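Local structure of conserved hypothetical protein MTH1747 (Methanothermobacter thermautotrophicus, 1I36) at residues A16-L30 and R42-V54. The protein is of unknown function but binds NADP through a Rossmann-type domain and structurally resembles 3-hydroxyacid dehydrogenases. The protein carries 1 engineered substitution. Numbering follows the deposited sequence.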
loop_
_atom_site.group_PDB
_atom_site.type_symbol
_atom_site.label_atom_id
_atom_site.label_comp_id
_atom_site.label_asym_id
_atom_site.label_seq_id
_atom_site.Cartn_x
_atom_site.Cartn_y
_atom_site.Cartn_z
ATOM N N ALA A 16 -29.050 -7.170 -17.942
ATOM C CA ALA A 16 -30.249 -7.292 -18.764
ATOM C C ALA A 16 -31.495 -6.782 -18.029
ATOM O O ALA A 16 -32.316 -6.078 -18.606
ATOM C CB ALA A 16 -30.450 -8.726 -19.206
ATOM N N SER A 17 -31.599 -7.108 -16.746
ATOM C CA SER A 17 -32.717 -6.702 -15.918
ATOM C C SER A 17 -32.822 -5.160 -15.844
ATOM O O SER A 17 -33.930 -4.592 -15.961
ATOM C CB SER A 17 -32.530 -7.321 -14.527
ATOM O OG SER A 17 -33.604 -7.029 -13.678
ATOM N N ARG A 18 -31.679 -4.492 -15.703
ATOM C CA ARG A 18 -31.633 -3.025 -15.629
ATOM C C ARG A 18 -32.033 -2.409 -16.967
ATOM O O ARG A 18 -32.860 -1.482 -17.030
ATOM C CB ARG A 18 -30.232 -2.549 -15.231
ATOM C CG ARG A 18 -30.012 -1.030 -15.241
ATOM C CD ARG A 18 -31.040 -0.291 -14.366
ATOM N NE ARG A 18 -30.965 -0.690 -12.963
ATOM C CZ ARG A 18 -30.023 -0.268 -12.119
ATOM N NH1 ARG A 18 -29.064 0.552 -12.545
ATOM N NH2 ARG A 18 -30.092 -0.584 -10.827
ATOM N N LEU A 19 -31.444 -2.921 -18.038
ATOM C CA LEU A 19 -31.737 -2.436 -19.387
ATOM C C LEU A 19 -33.221 -2.612 -19.749
ATOM O O LEU A 19 -33.845 -1.731 -20.345
ATOM C CB LEU A 19 -30.860 -3.183 -20.413
ATOM C CG LEU A 19 -29.336 -3.002 -20.312
ATOM C CD1 LEU A 19 -28.640 -3.949 -21.260
ATOM C CD2 LEU A 19 -28.953 -1.556 -20.663
ATOM N N ARG A 20 -33.768 -3.776 -19.430
ATOM C CA ARG A 20 -35.166 -4.063 -19.726
ATOM C C ARG A 20 -36.122 -3.090 -19.007
ATOM O O ARG A 20 -37.065 -2.593 -19.609
ATOM C CB ARG A 20 -35.488 -5.506 -19.350
ATOM C CG ARG A 20 -36.796 -5.988 -19.929
ATOM C CD ARG A 20 -37.019 -7.476 -19.693
ATOM N NE ARG A 20 -38.202 -7.934 -20.410
ATOM C CZ ARG A 20 -39.449 -7.767 -19.985
ATOM N NH1 ARG A 20 -39.695 -7.162 -18.828
ATOM N NH2 ARG A 20 -40.455 -8.124 -20.765
ATOM N N SER A 21 -35.835 -2.789 -17.748
ATOM C CA SER A 21 -36.652 -1.871 -16.957
ATOM C C SER A 21 -36.605 -0.462 -17.549
ATOM O O SER A 21 -37.489 0.353 -17.291
ATOM C CB SER A 21 -36.166 -1.845 -15.504
ATOM O OG SER A 21 -34.878 -1.241 -15.392
ATOM N N ARG A 22 -35.597 -0.182 -18.377
ATOM C CA ARG A 22 -35.485 1.139 -18.988
ATOM C C ARG A 22 -35.957 1.150 -20.429
ATOM O O ARG A 22 -35.688 2.102 -21.168
ATOM C CB ARG A 22 -34.074 1.703 -18.870
ATOM C CG ARG A 22 -33.546 1.779 -17.441
ATOM C CD ARG A 22 -34.454 2.596 -16.538
ATOM N NE ARG A 22 -33.952 2.575 -15.178
ATOM C CZ ARG A 22 -33.075 3.441 -14.687
ATOM N NH1 ARG A 22 -32.593 4.418 -15.454
ATOM N NH2 ARG A 22 -32.675 3.331 -13.425
ATOM N N GLY A 23 -36.655 0.083 -20.829
ATOM C CA GLY A 23 -37.222 0.003 -22.171
ATOM C C GLY A 23 -36.426 -0.624 -23.296
ATOM O O GLY A 23 -36.824 -0.557 -24.463
ATOM N N VAL A 24 -35.310 -1.261 -22.968
ATOM C CA VAL A 24 -34.476 -1.874 -24.000
ATOM C C VAL A 24 -34.914 -3.309 -24.227
ATOM O O VAL A 24 -35.206 -4.017 -23.286
ATOM C CB VAL A 24 -32.981 -1.846 -23.556
ATOM C CG1 VAL A 24 -32.068 -2.599 -24.541
ATOM C CG2 VAL A 24 -32.543 -0.418 -23.387
ATOM N N GLU A 25 -35.002 -3.740 -25.481
ATOM C CA GLU A 25 -35.351 -5.131 -25.710
ATOM C C GLU A 25 -34.054 -5.947 -25.592
ATOM O O GLU A 25 -33.106 -5.677 -26.294
ATOM C CB GLU A 25 -35.925 -5.353 -27.102
ATOM C CG GLU A 25 -36.675 -6.679 -27.129
ATOM C CD GLU A 25 -36.711 -7.337 -28.481
ATOM O OE1 GLU A 25 -36.518 -6.643 -29.507
ATOM O OE2 GLU A 25 -36.952 -8.567 -28.508
ATOM N N VAL A 26 -33.994 -6.877 -24.653
ATOM C CA VAL A 26 -32.802 -7.698 -24.452
ATOM C C VAL A 26 -33.078 -9.094 -24.989
ATOM O O VAL A 26 -34.156 -9.632 -24.747
ATOM C CB VAL A 26 -32.421 -7.738 -22.952
ATOM C CG1 VAL A 26 -32.224 -6.328 -22.456
ATOM C CG2 VAL A 26 -33.538 -8.323 -22.124
ATOM N N VAL A 27 -32.125 -9.664 -25.733
ATOM C CA VAL A 27 -32.320 -10.997 -26.325
ATOM C C VAL A 27 -31.145 -11.936 -26.069
ATOM O O VAL A 27 -30.025 -11.494 -25.860
ATOM C CB VAL A 27 -32.561 -10.948 -27.881
ATOM C CG1 VAL A 27 -33.555 -9.851 -28.266
ATOM C CG2 VAL A 27 -31.268 -10.801 -28.635
ATOM N N THR A 28 -31.410 -13.235 -26.098
ATOM C CA THR A 28 -30.350 -14.213 -25.883
ATOM C C THR A 28 -30.807 -15.568 -26.449
ATOM O O THR A 28 -32.002 -15.768 -26.648
ATOM C CB THR A 28 -30.040 -14.363 -24.363
ATOM O OG1 THR A 28 -28.777 -15.001 -24.210
ATOM C CG2 THR A 28 -31.089 -15.205 -23.678
ATOM N N SER A 29 -29.851 -16.461 -26.719
ATOM C CA SER A 29 -30.130 -17.793 -27.245
ATOM C C SER A 29 -29.972 -18.801 -26.126
ATOM O O SER A 29 -28.921 -18.857 -25.490
ATOM C CB SER A 29 -29.152 -18.123 -28.366
ATOM O OG SER A 29 -29.359 -19.432 -28.848
ATOM N N LEU A 30 -31.010 -19.598 -25.876
ATOM C CA LEU A 30 -30.963 -20.596 -24.797
ATOM C C LEU A 30 -30.633 -22.033 -25.232
ATOM O O LEU A 30 -30.593 -22.941 -24.396
ATOM C CB LEU A 30 -32.264 -20.590 -24.002
ATOM C CG LEU A 30 -32.584 -19.310 -23.221
ATOM C CD1 LEU A 30 -33.982 -19.430 -22.633
ATOM C CD2 LEU A 30 -31.558 -19.082 -22.117
ATOM N N ARG A 42 -35.826 -16.441 -18.143
ATOM C CA ARG A 42 -37.275 -16.314 -18.059
ATOM C C ARG A 42 -37.731 -15.453 -16.881
ATOM O O ARG A 42 -38.802 -14.846 -16.946
ATOM C CB ARG A 42 -37.929 -17.704 -18.089
ATOM C CG ARG A 42 -37.599 -18.410 -19.394
ATOM C CD ARG A 42 -38.359 -19.692 -19.645
ATOM N NE ARG A 42 -38.075 -20.148 -21.004
ATOM C CZ ARG A 42 -38.071 -21.417 -21.403
ATOM N NH1 ARG A 42 -38.349 -22.393 -20.550
ATOM N NH2 ARG A 42 -37.723 -21.708 -22.649
ATOM N N THR A 43 -36.915 -15.385 -15.824
ATOM C CA THR A 43 -37.220 -14.543 -14.664
ATOM C C THR A 43 -37.121 -13.072 -15.112
ATOM O O THR A 43 -37.928 -12.223 -14.706
ATOM C CB THR A 43 -36.212 -14.767 -13.510
ATOM O OG1 THR A 43 -36.382 -16.081 -12.976
ATOM C CG2 THR A 43 -36.432 -13.752 -12.385
ATOM N N VAL A 44 -36.112 -12.780 -15.941
ATOM C CA VAL A 44 -35.888 -11.437 -16.463
ATOM C C VAL A 44 -36.894 -11.122 -17.566
ATOM O O VAL A 44 -37.357 -9.983 -17.673
ATOM C CB VAL A 44 -34.424 -11.267 -17.004
ATOM C CG1 VAL A 44 -34.247 -9.910 -17.715
ATOM C CG2 VAL A 44 -33.433 -11.375 -15.860
ATOM N N GLY A 45 -37.263 -12.133 -18.359
ATOM C CA GLY A 45 -38.202 -11.922 -19.454
ATOM C C GLY A 45 -37.525 -11.529 -20.761
ATOM O O GLY A 45 -38.036 -10.709 -21.533
ATOM N N VAL A 46 -36.375 -12.137 -21.028
ATOM C CA VAL A 46 -35.635 -11.841 -22.243
ATOM C C VAL A 46 -36.263 -12.490 -23.459
ATOM O O VAL A 46 -36.978 -13.473 -23.348
ATOM C CB VAL A 46 -34.157 -12.305 -22.142
ATOM C CG1 VAL A 46 -33.453 -11.570 -21.003
ATOM C CG2 VAL A 46 -34.092 -13.798 -21.926
ATOM N N THR A 47 -36.019 -11.919 -24.631
ATOM C CA THR A 47 -36.557 -12.493 -25.844
ATOM C C THR A 47 -35.669 -13.674 -26.228
ATOM O O THR A 47 -34.464 -13.519 -26.381
ATOM C CB THR A 47 -36.598 -11.451 -26.970
ATOM O OG1 THR A 47 -37.556 -10.435 -26.632
ATOM C CG2 THR A 47 -36.979 -12.098 -28.291
ATOM N N GLU A 48 -36.265 -14.859 -26.324
ATOM C CA GLU A 48 -35.534 -16.070 -26.690
ATOM C C GLU A 48 -35.467 -16.152 -28.192
ATOM O O GLU A 48 -36.489 -16.108 -28.869
ATOM C CB GLU A 48 -36.223 -17.282 -26.075
ATOM C CG GLU A 48 -36.139 -17.208 -24.565
ATOM C CD GLU A 48 -36.997 -18.222 -23.821
ATOM O OE1 GLU A 48 -37.332 -19.293 -24.388
ATOM O OE2 GLU A 48 -37.313 -17.945 -22.648
ATOM N N THR A 49 -34.265 -16.313 -28.724
ATOM C CA THR A 49 -34.098 -16.322 -30.164
ATOM C C THR A 49 -32.935 -17.193 -30.614
ATOM O O THR A 49 -32.345 -17.898 -29.810
ATOM C CB THR A 49 -33.901 -14.886 -30.636
ATOM O OG1 THR A 49 -33.929 -14.839 -32.071
ATOM C CG2 THR A 49 -32.557 -14.337 -30.127
ATOM N N SER A 50 -32.600 -17.154 -31.902
ATOM C CA SER A 50 -31.499 -17.976 -32.399
ATOM C C SER A 50 -30.159 -17.311 -32.087
ATOM O O SER A 50 -30.095 -16.108 -31.821
ATOM C CB SER A 50 -31.621 -18.206 -33.907
ATOM O OG SER A 50 -31.304 -17.035 -34.651
ATOM N N GLU A 51 -29.096 -18.104 -32.150
ATOM C CA GLU A 51 -27.740 -17.651 -31.891
ATOM C C GLU A 51 -27.395 -16.532 -32.864
ATOM O O GLU A 51 -26.891 -15.488 -32.459
ATOM C CB GLU A 51 -26.782 -18.832 -32.048
ATOM C CG GLU A 51 -25.315 -18.589 -31.721
ATOM C CD GLU A 51 -24.425 -19.762 -32.173
ATOM O OE1 GLU A 51 -24.939 -20.902 -32.222
ATOM O OE2 GLU A 51 -23.232 -19.548 -32.492
ATOM N N GLU A 52 -27.718 -16.729 -34.139
ATOM C CA GLU A 52 -27.449 -15.725 -35.166
ATOM C C GLU A 52 -28.263 -14.441 -35.029
ATOM O O GLU A 52 -27.792 -13.364 -35.403
ATOM C CB GLU A 52 -27.567 -16.324 -36.565
ATOM C CG GLU A 52 -26.264 -17.035 -36.970
ATOM C CD GLU A 52 -26.327 -17.735 -38.322
ATOM O OE1 GLU A 52 -26.744 -17.096 -39.329
ATOM O OE2 GLU A 52 -25.922 -18.921 -38.368
ATOM N N ASP A 53 -29.452 -14.542 -34.445
ATOM C CA ASP A 53 -30.265 -13.355 -34.241
ATOM C C ASP A 53 -29.602 -12.487 -33.150
ATOM O O ASP A 53 -29.595 -11.264 -33.249
ATOM C CB ASP A 53 -31.698 -13.730 -33.853
ATOM C CG ASP A 53 -32.633 -12.528 -33.822
ATOM O OD1 ASP A 53 -32.391 -11.557 -34.561
ATOM O OD2 ASP A 53 -33.598 -12.539 -33.036
ATOM N N VAL A 54 -28.996 -13.140 -32.157
ATOM C CA VAL A 54 -28.311 -12.440 -31.068
ATOM C C VAL A 54 -27.197 -11.616 -31.674
ATOM O O VAL A 54 -27.132 -10.412 -31.453
ATOM C CB VAL A 54 -27.712 -13.449 -30.054
ATOM C CG1 VAL A 54 -26.827 -12.720 -29.013
ATOM C CG2 VAL A 54 -28.828 -14.164 -29.358
HETATM O O HOH W 1 -31.577 -20.943 -29.574
HETATM O O HOH W 2 -33.398 -19.118 -27.319
#
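Val27 and Thr47 sit level on parallel strands, joined by Thr47 N to Val26 O at 3.0 Å and by Thr28 N to Thr47 O at 3.1 Å; Thr49 N then reaches Thr28 O, extending the pairing past Glu48. Two waters continue it, linking Thr49 O to Ser29 OG and Leu30 N. On the sheet face carrying Val27 and Thr47, Thr47 OG1 donates to Glu25 OE2 (2.7 Å) on the anti lone pair, the side chains meeting nearly at right angles; Glu25 gets there on an extended chain with CG anti to the backbone N (chi1 -162°). A leucine here would probably leave the Thr47 hydroxyl without its acceptor and free to turn. Val27 CG1 runs alongside Thr47, while Val26 CG2 presses on Val46 CG1 at a tight 3.4 Å. Arg42 grips the Glu48 carboxylate side-on through NE and NH2, and Leu30 CD1 rests 3.5 Å from Glu48 CD. Arg20 NE bonds only weakly to Gly45 O, where the helix has ended. This is the right-handed beta-alpha-beta crossover of a Rossmann fold: helix 35-44 links strand 25-28 to outermost strand 47-48 and packs on Leu30 and Val46, while strand 2-6 pairs with strand 25-28 on its other side.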